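Local coordinates for SAM-dependent O-methyltransferase (Thermotoga maritima, PDB 1O54), which probably methylates N1 of adenosine 58 in tRNA, using S-adenosyl-L-methionine as methyl donor, as a homotetramer built from a dimer of dimers, at residues G23-L28 / T158-I163; R171-G176 / L185-P190; R132-G135 / K139-A142. One frame throughout, in Å; residues are numbered along the deposited sequence.

Interaction 1 (G23-L28 / T158-I163); sequences GDRVLL and TKWGLI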
ATOM      1  N   GLY A  23      16.680 -31.136  24.424  1.00 32.60           N
ATOM      2  CA  GLY A  23      17.112 -30.854  23.072  1.00 33.13           C
ATOM      3  C   GLY A  23      16.021 -30.296  22.197  1.00 33.18           C
ATOM      4  O   GLY A  23      16.297 -29.870  21.084  1.00 34.71           O
ATOM      5  N   ASP A  24      14.774 -30.291  22.667  1.00 32.84           N
ATOM      6  CA  ASP A  24      13.689 -29.695  21.882  1.00 32.47           C
ATOM      7  C   ASP A  24      13.807 -28.171  21.878  1.00 31.90           C
ATOM      8  O   ASP A  24      14.292 -27.584  22.812  1.00 31.94           O
ATOM      9  CB  ASP A  24      12.315 -30.067  22.464  1.00 32.69           C
ATOM     10  CG  ASP A  24      11.865 -31.484  22.101  1.00 34.71           C
ATOM     11  OD1 ASP A  24      12.517 -32.166  21.278  1.00 36.33           O
ATOM     12  OD2 ASP A  24      10.821 -31.981  22.608  1.00 34.81           O
ATOM     13  N   ARG A  25      13.339 -27.543  20.813  1.00 31.38           N
ATOM     14  CA  ARG A  25      13.215 -26.083  20.789  1.00 31.88           C
ATOM     15  C   ARG A  25      11.862 -25.647  21.365  1.00 29.89           C
ATOM     16  O   ARG A  25      10.839 -26.248  21.085  1.00 29.27           O
ATOM     17  CB  ARG A  25      13.367 -25.583  19.353  1.00 33.24           C
ATOM     18  CG  ARG A  25      14.623 -26.140  18.689  1.00 38.46           C
ATOM     19  CD  ARG A  25      15.234 -25.247  17.638  1.00 43.88           C
ATOM     20  NE  ARG A  25      15.511 -23.905  18.166  1.00 47.47           N
ATOM     21  CZ  ARG A  25      16.134 -22.957  17.472  1.00 50.93           C
ATOM     22  NH1 ARG A  25      16.568 -23.203  16.233  1.00 51.75           N
ATOM     23  NH2 ARG A  25      16.325 -21.761  18.009  1.00 51.94           N
ATOM     24  N   VAL A  26      11.874 -24.633  22.209  1.00 28.95           N
ATOM     25  CA  VAL A  26      10.647 -24.065  22.743  1.00 30.07           C
ATOM     26  C   VAL A  26      10.676 -22.575  22.533  1.00 29.49           C
ATOM     27  O   VAL A  26      11.753 -21.955  22.438  1.00 29.53           O
ATOM     28  CB  VAL A  26      10.483 -24.311  24.269  1.00 30.39           C
ATOM     29  CG1 VAL A  26      10.275 -25.762  24.530  1.00 33.60           C
ATOM     30  CG2 VAL A  26      11.662 -23.796  25.015  1.00 32.02           C
ATOM     31  N   LEU A  27       9.498 -22.002  22.533  1.00 27.99           N
ATOM     32  CA  LEU A  27       9.336 -20.584  22.450  1.00 28.76           C
ATOM     33  C   LEU A  27       8.612 -20.135  23.702  1.00 28.49           C
ATOM     34  O   LEU A  27       7.493 -20.589  23.963  1.00 28.85           O
ATOM     35  CB  LEU A  27       8.508 -20.236  21.226  1.00 28.40           C
ATOM     36  CG  LEU A  27       8.158 -18.772  21.054  1.00 33.15           C
ATOM     37  CD1 LEU A  27       9.389 -17.947  20.904  1.00 37.49           C
ATOM     38  CD2 LEU A  27       7.291 -18.636  19.850  1.00 35.90           C
ATOM     39  N   LEU A  28       9.251 -19.277  24.495  1.00 27.26           N
ATOM     40  CA  LEU A  28       8.635 -18.750  25.702  1.00 27.69           C
ATOM     41  C   LEU A  28       8.114 -17.331  25.428  1.00 29.22           C
ATOM     42  O   LEU A  28       8.894 -16.447  25.044  1.00 29.32           O
ATOM     43  CB  LEU A  28       9.637 -18.733  26.854  1.00 27.75           C
ATOM     44  CG  LEU A  28      10.334 -20.075  27.080  1.00 28.91           C
ATOM     45  CD1 LEU A  28      11.379 -19.994  28.178  1.00 31.06           C
ATOM     46  CD2 LEU A  28       9.307 -21.175  27.394  1.00 30.32           C
ATOM     47  N   THR A 158      17.826 -29.742   9.426  1.00 27.18           N
ATOM     48  CA  THR A 158      17.805 -30.911  10.315  1.00 28.42           C
ATOM     49  C   THR A 158      16.960 -30.622  11.588  1.00 29.87           C
ATOM     50  O   THR A 158      16.052 -31.397  11.948  1.00 29.90           O
ATOM     51  CB  THR A 158      19.248 -31.315  10.660  1.00 29.22           C
ATOM     52  OG1 THR A 158      19.929 -31.740   9.459  1.00 27.44           O
ATOM     53  CG2 THR A 158      19.271 -32.511  11.578  1.00 31.28           C
ATOM     54  N   LYS A 159      17.247 -29.489  12.213  1.00 31.28           N
ATOM     55  CA  LYS A 159      16.519 -29.010  13.393  1.00 33.03           C
ATOM     56  C   LYS A 159      15.025 -28.868  13.080  1.00 32.82           C
ATOM     57  O   LYS A 159      14.196 -29.123  13.942  1.00 33.35           O
ATOM     58  CB  LYS A 159      17.061 -27.655  13.869  1.00 33.33           C
ATOM     59  CG  LYS A 159      18.461 -27.638  14.455  1.00 38.18           C
ATOM     60  CD  LYS A 159      18.888 -26.191  14.787  1.00 42.57           C
ATOM     61  CE  LYS A 159      20.321 -26.104  15.352  1.00 45.36           C
ATOM     62  NZ  LYS A 159      20.805 -24.685  15.485  1.00 46.41           N
ATOM     63  N   TRP A 160      14.687 -28.485  11.839  1.00 31.45           N
ATOM     64  CA  TRP A 160      13.312 -28.180  11.470  1.00 31.18           C
ATOM     65  C   TRP A 160      12.575 -29.395  10.916  1.00 31.47           C
ATOM     66  O   TRP A 160      11.427 -29.267  10.481  1.00 32.65           O
ATOM     67  CB  TRP A 160      13.229 -27.006  10.471  1.00 30.56           C
ATOM     68  CG  TRP A 160      13.839 -25.737  10.947  1.00 28.80           C
ATOM     69  CD1 TRP A 160      14.088 -25.364  12.255  1.00 28.77           C
ATOM     70  CD2 TRP A 160      14.318 -24.670  10.136  1.00 27.70           C
ATOM     71  NE1 TRP A 160      14.699 -24.136  12.291  1.00 28.59           N
ATOM     72  CE2 TRP A 160      14.855 -23.684  10.998  1.00 28.87           C
ATOM     73  CE3 TRP A 160      14.374 -24.446   8.745  1.00 27.55           C
ATOM     74  CZ2 TRP A 160      15.422 -22.499  10.531  1.00 26.89           C
ATOM     75  CZ3 TRP A 160      14.946 -23.259   8.280  1.00 25.38           C
ATOM     76  CH2 TRP A 160      15.451 -22.302   9.168  1.00 28.71           C
ATOM     77  N   GLY A 161      13.237 -30.560  10.927  1.00 31.49           N
ATOM     78  CA  GLY A 161      12.615 -31.833  10.545  1.00 31.64           C
ATOM     79  C   GLY A 161      12.398 -32.025   9.058  1.00 30.85           C
ATOM     80  O   GLY A 161      11.523 -32.793   8.626  1.00 31.86           O
ATOM     81  N   LEU A 162      13.212 -31.343   8.273  1.00 29.37           N
ATOM     82  CA  LEU A 162      13.031 -31.304   6.821  1.00 28.14           C
ATOM     83  C   LEU A 162      14.232 -31.788   5.991  1.00 27.45           C
ATOM     84  O   LEU A 162      14.144 -31.916   4.764  1.00 26.94           O
ATOM     85  CB  LEU A 162      12.685 -29.878   6.441  1.00 28.24           C
ATOM     86  CG  LEU A 162      11.320 -29.412   6.984  1.00 27.46           C
ATOM     87  CD1 LEU A 162      11.257 -27.879   6.889  1.00 27.77           C
ATOM     88  CD2 LEU A 162      10.187 -30.078   6.239  1.00 28.20           C
ATOM     89  N   ILE A 163      15.339 -32.120   6.634  1.00 26.77           N
ATOM     90  CA  ILE A 163      16.553 -32.484   5.869  1.00 26.78           C
ATOM     91  C   ILE A 163      16.417 -33.700   4.956  1.00 26.41           C
ATOM     92  O   ILE A 163      17.055 -33.762   3.901  1.00 26.77           O
ATOM     93  CB  ILE A 163      17.755 -32.629   6.817  1.00 27.03           C
ATOM     94  CG1 ILE A 163      19.062 -32.712   6.022  1.00 25.58           C
ATOM     95  CG2 ILE A 163      17.600 -33.861   7.709  1.00 27.69           C
ATOM     96  CD1 ILE A 163      19.361 -31.499   5.217  1.00 26.87           C
TER

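Interaction 2 (R171-G176 / L185-P190); sequences RDISEG and LFLDVP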
ATOM      1  N   ARG A 171      27.816 -27.036  -5.088  1.00 25.07           N
ATOM      2  CA  ARG A 171      28.092 -27.078  -6.508  1.00 26.56           C
ATOM      3  C   ARG A 171      27.866 -25.714  -7.110  1.00 28.85           C
ATOM      4  O   ARG A 171      26.875 -25.054  -6.798  1.00 29.55           O
ATOM      5  CB  ARG A 171      27.153 -28.072  -7.182  1.00 26.66           C
ATOM      6  CG  ARG A 171      27.423 -29.538  -6.878  1.00 25.60           C
ATOM      7  CD  ARG A 171      28.543 -30.136  -7.699  1.00 26.21           C
ATOM      8  NE  ARG A 171      28.233 -29.983  -9.111  1.00 27.01           N
ATOM      9  CZ  ARG A 171      27.382 -30.757  -9.790  1.00 29.09           C
ATOM     10  NH1 ARG A 171      26.859 -31.826  -9.226  1.00 26.06           N
ATOM     11  NH2 ARG A 171      27.118 -30.500 -11.076  1.00 28.77           N
ATOM     12  N   ASP A 172      28.769 -25.317  -8.011  1.00 31.08           N
ATOM     13  CA  ASP A 172      28.628 -24.062  -8.756  1.00 33.31           C
ATOM     14  C   ASP A 172      27.625 -24.232  -9.906  1.00 34.09           C
ATOM     15  O   ASP A 172      27.744 -25.150 -10.695  1.00 35.52           O
ATOM     16  CB  ASP A 172      29.985 -23.679  -9.327  1.00 34.18           C
ATOM     17  CG  ASP A 172      30.050 -22.233  -9.757  1.00 38.00           C
ATOM     18  OD1 ASP A 172      28.996 -21.642 -10.102  1.00 43.30           O
ATOM     19  OD2 ASP A 172      31.126 -21.610  -9.780  1.00 41.85           O
ATOM     20  N   ILE A 173      26.648 -23.345 -10.000  1.00 35.77           N
ATOM     21  CA  ILE A 173      25.572 -23.505 -10.981  1.00 36.24           C
ATOM     22  C   ILE A 173      25.932 -22.963 -12.372  1.00 37.50           C
ATOM     23  O   ILE A 173      25.156 -23.114 -13.312  1.00 37.26           O
ATOM     24  CB  ILE A 173      24.255 -22.875 -10.467  1.00 35.48           C
ATOM     25  CG1 ILE A 173      24.397 -21.368 -10.223  1.00 35.78           C
ATOM     26  CG2 ILE A 173      23.836 -23.543  -9.171  1.00 35.48           C
ATOM     27  CD1 ILE A 173      23.079 -20.665 -10.007  1.00 36.37           C
ATOM     28  N   SER A 174      27.127 -22.380 -12.507  1.00 38.85           N
ATOM     29  CA  SER A 174      27.613 -21.892 -13.800  1.00 39.85           C
ATOM     30  C   SER A 174      27.719 -23.006 -14.839  1.00 39.82           C
ATOM     31  O   SER A 174      27.582 -22.748 -16.023  1.00 40.90           O
ATOM     32  CB  SER A 174      28.972 -21.199 -13.617  1.00 40.06           C
ATOM     33  OG  SER A 174      28.769 -20.049 -12.809  1.00 42.43           O
ATOM     34  N   GLU A 175      27.956 -24.234 -14.387  1.00 39.62           N
ATOM     35  CA  GLU A 175      28.015 -25.405 -15.278  1.00 39.28           C
ATOM     36  C   GLU A 175      26.634 -26.074 -15.525  1.00 38.32           C
ATOM     37  O   GLU A 175      26.564 -27.150 -16.145  1.00 39.23           O
ATOM     38  CB  GLU A 175      28.926 -26.446 -14.651  1.00 39.92           C
ATOM     39  N   GLY A 176      25.564 -25.459 -15.024  1.00 35.31           N
ATOM     40  CA  GLY A 176      24.219 -26.003 -15.185  1.00 33.19           C
ATOM     41  C   GLY A 176      23.835 -26.948 -14.050  1.00 31.05           C
ATOM     42  O   GLY A 176      24.666 -27.325 -13.220  1.00 30.41           O
ATOM     43  N   LEU A 185      11.476 -24.156 -10.099  1.00 20.66           N
ATOM     44  CA  LEU A 185      12.802 -23.713  -9.778  1.00 20.90           C
ATOM     45  C   LEU A 185      12.714 -22.340  -9.162  1.00 21.98           C
ATOM     46  O   LEU A 185      12.064 -21.446  -9.692  1.00 21.94           O
ATOM     47  CB  LEU A 185      13.670 -23.696 -11.037  1.00 21.44           C
ATOM     48  CG  LEU A 185      15.171 -23.433 -10.848  1.00 22.42           C
ATOM     49  CD1 LEU A 185      15.954 -24.096 -11.937  1.00 24.54           C
ATOM     50  CD2 LEU A 185      15.448 -21.937 -10.765  1.00 23.25           C
ATOM     51  N   PHE A 186      13.389 -22.177  -8.036  1.00 21.36           N
ATOM     52  CA  PHE A 186      13.505 -20.864  -7.377  1.00 21.63           C
ATOM     53  C   PHE A 186      14.969 -20.434  -7.388  1.00 21.90           C
ATOM     54  O   PHE A 186      15.875 -21.185  -6.963  1.00 22.59           O
ATOM     55  CB  PHE A 186      13.044 -20.918  -5.930  1.00 22.79           C
ATOM     56  CG  PHE A 186      13.132 -19.595  -5.250  1.00 22.76           C
ATOM     57  CD1 PHE A 186      12.264 -18.554  -5.631  1.00 23.27           C
ATOM     58  CD2 PHE A 186      14.085 -19.346  -4.284  1.00 22.67           C
ATOM     59  CE1 PHE A 186      12.356 -17.294  -5.019  1.00 23.13           C
ATOM     60  CE2 PHE A 186      14.172 -18.099  -3.661  1.00 23.75           C
ATOM     61  CZ  PHE A 186      13.319 -17.068  -4.049  1.00 21.66           C
ATOM     62  N   LEU A 187      15.182 -19.194  -7.819  1.00 22.84           N
ATOM     63  CA  LEU A 187      16.502 -18.655  -8.027  1.00 22.26           C
ATOM     64  C   LEU A 187      16.655 -17.416  -7.146  1.00 22.98           C
ATOM     65  O   LEU A 187      15.835 -16.496  -7.221  1.00 23.13           O
ATOM     66  CB  LEU A 187      16.669 -18.248  -9.470  1.00 23.65           C
ATOM     67  CG  LEU A 187      18.018 -17.629  -9.866  1.00 22.54           C
ATOM     68  CD1 LEU A 187      19.167 -18.592  -9.727  1.00 25.20           C
ATOM     69  CD2 LEU A 187      17.899 -17.127 -11.311  1.00 21.91           C
ATOM     70  N   ASP A 188      17.712 -17.394  -6.320  1.00 22.29           N
ATOM     71  CA  ASP A 188      17.968 -16.250  -5.491  1.00 23.71           C
ATOM     72  C   ASP A 188      19.489 -16.097  -5.431  1.00 23.84           C
ATOM     73  O   ASP A 188      20.169 -16.786  -4.655  1.00 24.45           O
ATOM     74  CB  ASP A 188      17.402 -16.455  -4.117  1.00 23.94           C
ATOM     75  CG  ASP A 188      17.511 -15.224  -3.228  1.00 26.34           C
ATOM     76  OD1 ASP A 188      18.109 -14.218  -3.619  1.00 27.12           O
ATOM     77  OD2 ASP A 188      17.026 -15.228  -2.078  1.00 30.17           O
ATOM     78  N   VAL A 189      19.997 -15.227  -6.280  1.00 24.28           N
ATOM     79  CA  VAL A 189      21.445 -14.997  -6.464  1.00 25.17           C
ATOM     80  C   VAL A 189      21.601 -13.508  -6.730  1.00 26.74           C
ATOM     81  O   VAL A 189      20.616 -12.832  -7.025  1.00 25.73           O
ATOM     82  CB  VAL A 189      22.034 -15.800  -7.634  1.00 25.77           C
ATOM     83  CG1 VAL A 189      21.915 -17.307  -7.397  1.00 27.43           C
ATOM     84  CG2 VAL A 189      21.350 -15.453  -8.917  1.00 25.55           C
ATOM     85  N   PRO A 190      22.806 -12.956  -6.599  1.00 28.60           N
ATOM     86  CA  PRO A 190      22.953 -11.519  -6.847  1.00 29.38           C
ATOM     87  C   PRO A 190      22.654 -11.100  -8.304  1.00 29.27           C
ATOM     88  O   PRO A 190      22.316  -9.940  -8.572  1.00 31.02           O
ATOM     89  CB  PRO A 190      24.432 -11.259  -6.499  1.00 29.90           C
ATOM     90  CG  PRO A 190      24.851 -12.427  -5.656  1.00 30.79           C
ATOM     91  CD  PRO A 190      24.063 -13.593  -6.169  1.00 29.27           C
TER

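Interaction 3 (R132-G135 / K139-A142); sequences RAVG and KVFA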
ATOM      1  N   ARG A 132       8.698 -28.373   2.887  1.00 22.12           N
ATOM      2  CA  ARG A 132       7.380 -28.713   3.426  1.00 22.76           C
ATOM      3  C   ARG A 132       6.417 -29.000   2.289  1.00 22.82           C
ATOM      4  O   ARG A 132       5.640 -29.984   2.350  1.00 23.33           O
ATOM      5  CB  ARG A 132       6.833 -27.601   4.299  1.00 22.49           C
ATOM      6  CG  ARG A 132       7.443 -27.567   5.652  1.00 25.93           C
ATOM      7  CD  ARG A 132       6.640 -26.713   6.584  1.00 27.07           C
ATOM      8  NE  ARG A 132       7.041 -26.928   7.956  1.00 25.35           N
ATOM      9  CZ  ARG A 132       6.549 -26.215   8.968  1.00 25.55           C
ATOM     10  NH1 ARG A 132       5.660 -25.283   8.738  1.00 27.33           N
ATOM     11  NH2 ARG A 132       6.941 -26.475  10.192  1.00 28.61           N
ATOM     12  N   ALA A 133       6.465 -28.184   1.243  1.00 21.68           N
ATOM     13  CA  ALA A 133       5.531 -28.300   0.151  1.00 22.24           C
ATOM     14  C   ALA A 133       5.697 -29.526  -0.757  1.00 22.70           C
ATOM     15  O   ALA A 133       4.722 -29.959  -1.368  1.00 23.37           O
ATOM     16  CB  ALA A 133       5.553 -27.039  -0.703  1.00 22.51           C
ATOM     17  N   VAL A 134       6.897 -30.075  -0.892  1.00 21.44           N
ATOM     18  CA  VAL A 134       7.078 -31.237  -1.792  1.00 22.52           C
ATOM     19  C   VAL A 134       6.591 -32.551  -1.164  1.00 22.71           C
ATOM     20  O   VAL A 134       6.562 -33.601  -1.828  1.00 22.97           O
ATOM     21  CB  VAL A 134       8.532 -31.390  -2.279  1.00 22.70           C
ATOM     22  CG1 VAL A 134       9.040 -30.102  -3.022  1.00 22.61           C
ATOM     23  CG2 VAL A 134       9.449 -31.737  -1.126  1.00 23.16           C
ATOM     24  N   GLY A 135       6.279 -32.514   0.135  1.00 23.24           N
ATOM     25  CA  GLY A 135       5.841 -33.711   0.838  1.00 24.99           C
ATOM     26  C   GLY A 135       6.959 -34.701   1.092  1.00 24.95           C
ATOM     27  O   GLY A 135       8.124 -34.461   0.772  1.00 24.36           O
ATOM     28  N   LYS A 139      11.336 -33.870  -3.609  1.00 22.63           N
ATOM     29  CA  LYS A 139      12.713 -33.553  -3.284  1.00 23.24           C
ATOM     30  C   LYS A 139      13.062 -32.141  -3.717  1.00 22.09           C
ATOM     31  O   LYS A 139      12.649 -31.708  -4.817  1.00 23.50           O
ATOM     32  CB  LYS A 139      13.656 -34.503  -3.992  1.00 23.84           C
ATOM     33  CG  LYS A 139      15.098 -34.470  -3.482  1.00 26.67           C
ATOM     34  CD  LYS A 139      15.215 -34.940  -2.019  1.00 30.86           C
ATOM     35  CE  LYS A 139      15.101 -36.451  -1.882  1.00 34.27           C
ATOM     36  NZ  LYS A 139      15.484 -36.984  -0.533  1.00 34.63           N
ATOM     37  N   VAL A 140      13.830 -31.458  -2.867  1.00 21.40           N
ATOM     38  CA  VAL A 140      14.445 -30.175  -3.195  1.00 20.71           C
ATOM     39  C   VAL A 140      15.932 -30.397  -3.426  1.00 21.35           C
ATOM     40  O   VAL A 140      16.635 -30.918  -2.562  1.00 22.13           O
ATOM     41  CB  VAL A 140      14.216 -29.126  -2.090  1.00 20.60           C
ATOM     42  CG1 VAL A 140      14.797 -27.771  -2.493  1.00 22.80           C
ATOM     43  CG2 VAL A 140      12.714 -29.010  -1.808  1.00 21.94           C
ATOM     44  N   PHE A 141      16.387 -30.009  -4.618  1.00 20.95           N
ATOM     45  CA  PHE A 141      17.828 -30.046  -4.960  1.00 20.75           C
ATOM     46  C   PHE A 141      18.325 -28.630  -4.736  1.00 20.81           C
ATOM     47  O   PHE A 141      18.016 -27.698  -5.501  1.00 21.06           O
ATOM     48  CB  PHE A 141      18.011 -30.517  -6.399  1.00 21.67           C
ATOM     49  CG  PHE A 141      17.365 -31.840  -6.661  1.00 21.95           C
ATOM     50  CD1 PHE A 141      17.999 -33.008  -6.313  1.00 23.96           C
ATOM     51  CD2 PHE A 141      16.091 -31.906  -7.221  1.00 25.08           C
ATOM     52  CE1 PHE A 141      17.408 -34.234  -6.539  1.00 23.94           C
ATOM     53  CE2 PHE A 141      15.483 -33.123  -7.425  1.00 24.16           C
ATOM     54  CZ  PHE A 141      16.114 -34.282  -7.077  1.00 24.45           C
ATOM     55  N   ALA A 142      19.057 -28.478  -3.649  1.00 20.26           N
ATOM     56  CA  ALA A 142      19.475 -27.168  -3.164  1.00 20.43           C
ATOM     57  C   ALA A 142      20.947 -26.925  -3.431  1.00 21.23           C
ATOM     58  O   ALA A 142      21.820 -27.513  -2.766  1.00 22.61           O
ATOM     59  CB  ALA A 142      19.154 -27.064  -1.665  1.00 21.74           C
TER

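Interaction 1 (G23-L28 / T158-I163)
Arg25 and Lys159 mark the closest approach of the two backbones, with their CA atoms 8.6 Å apart. Arg25 begins strand 25-30. Lys159 ends helix 147-159. The chain leaves the helix at Gly161, which has positive phi and completes a Schellman motif; its N bonds back to Thr158 O at 3.1 Å. No hydrogen bond joins the two segments, and the contacts run between side chains.

Arg25 turns toward the helix end. Its CG lies anti to the carbonyl carbon (chi1 -51°), and the chain bends at chi3 (55°). This brings NH1 to the aliphatic part of Lys159, 4.0 Å from CD. The lysine is extended beyond CG and crosses the arginine obliquely. Its ammonium passes close as well, with Lys159 NZ 4.6 Å from Arg25 NH1. These are like charges, but Arg25 NH1 also forms a salt bridge with Glu85 OE1. That carboxylate probably offsets part of the positive charge. Trp160 joins from the next position. Arg25 NH1 stands at the edge of the indole, near its plane, 4.5 Å from Trp160 NE1. Glu85 OE1 also accepts a weak hydrogen bond from that NE1, so one oxygen serves both residues.

The contact is small and superficial. It joins the antiparallel sheet of the N-terminal part to the methyltransferase fold. Strand 35-39 pairs with strand 25-30 on one edge. Helix 82-87 supplies Glu85, and Leu82 packs on Trp160. Trp160 and Leu162 both rest on Ala128 of helix 125-134.

Interaction 2 (R171-G176 / L185-P190)
A single methyl group of Ile173 makes the whole contact with the other segment. Its CD1 lies 4.4 Å from Leu187 CD1 and also 4.4 Å from Val189 CG1. No hydrogen bond crosses between the segments, and the backbones stay well apart: the nearest CA atoms, those of Ile173 and Val189, are separated by 10.5 Å. The isoleucine reaches into this gap with its long branch. CG1 sits between the backbone N and the carbonyl carbon (chi1 61°), and the branch then runs out extended to CD1. Leu187 reaches back through one branch methyl. Val189 points toward the loop directly. These are loose apolar contacts.

The loop holds its own shape around Ile173. Asp172 OD1 accepts a bond from Ser174 N at 3.1 Å, forming an Asx turn. The N-H points almost straight at the oxygen (169°), but it comes from above the carboxylate plane, 45° out of it. Gly176 N then bonds to Ile173 O at 2.9 Å. One local bond thus spans Ile173 and a second uses its carbonyl. Its side chain also packs on Tyr195, while Leu187 packs on Ile196 and Cys199 of helix 196-202.

Asp172 and Asp188 sit next to the touching residues, and both are predicted to bind S-adenosyl-L-methionine. The arrangement is consistent with the cofactor site of a class I methyltransferase. There, loops that follow the parallel strands gather at their C-terminal ends. Here the loop after strand 166-169 reaches across strand 115-119, through Ile173 on Thr119, to Leu187 and Val189.

Interaction 3 (R132-G135 / K139-A142)
Val134 meets Lys139 and Val140 where the beta-alpha-beta unit of strand 115-119, helix 125-134 and strand 139-143 turns from its helix into its second strand. Only three residues separate the two segments, so this is a tight return. The CA atoms of Val134 and Lys139 are 6.3 Å apart.

Both methyls of Val134 are used. CG2 lies 3.8 Å from the backbone N of Lys139. CG1 lies anti to the carbonyl carbon (chi1 -57°) and meets Val140 CG2 at 4.0 Å. The two valines cross at about a right angle. Lys139 takes part through its backbone, and its CB points away from the helix. Further along, its CG rests on one face of the Phe141 ring, 3.7 Å above the plane and offset toward the rim. The ammonium of Lys139 bonds to Glu164 O. Gly135 leaves the helix with positive phi, and its N makes a weak 3.4 Å bond to Arg132 O.

Val134 also packs on Ile116 and Val110, and Val140 packs on Cys127 and Leu130. These residues form part of the apolar layer between helix 125-134 and the sheet. Strand 139-143 runs parallel to strand 115-119 and to strand 166-169, which bond to its two sides. On the helix, Arg132 forms a salt bridge with Asp109 of the second subunit.

Overall arrangement
Interaction 1 is a surface contact; interactions 2 and 3 are buried. The chemistry follows this. At interaction 1 long charged side chains and an indole edge meet beside an outside carboxylate. At interactions 2 and 3 methyl groups do most of the touching. Interactions 2 and 3 reach the same mixed sheet, with centres about 16 Å apart, but interaction 2 lies beside the predicted cofactor-binding residues and 3 at the end of a helix-to-strand return. Interaction 1 lies away from the annotated sites and links the N-terminal sheet to this fold. It touches interaction 3 through Leu162 CD2, 3.8 Å from Arg132 CG. Interactions 1 and 2 do not touch.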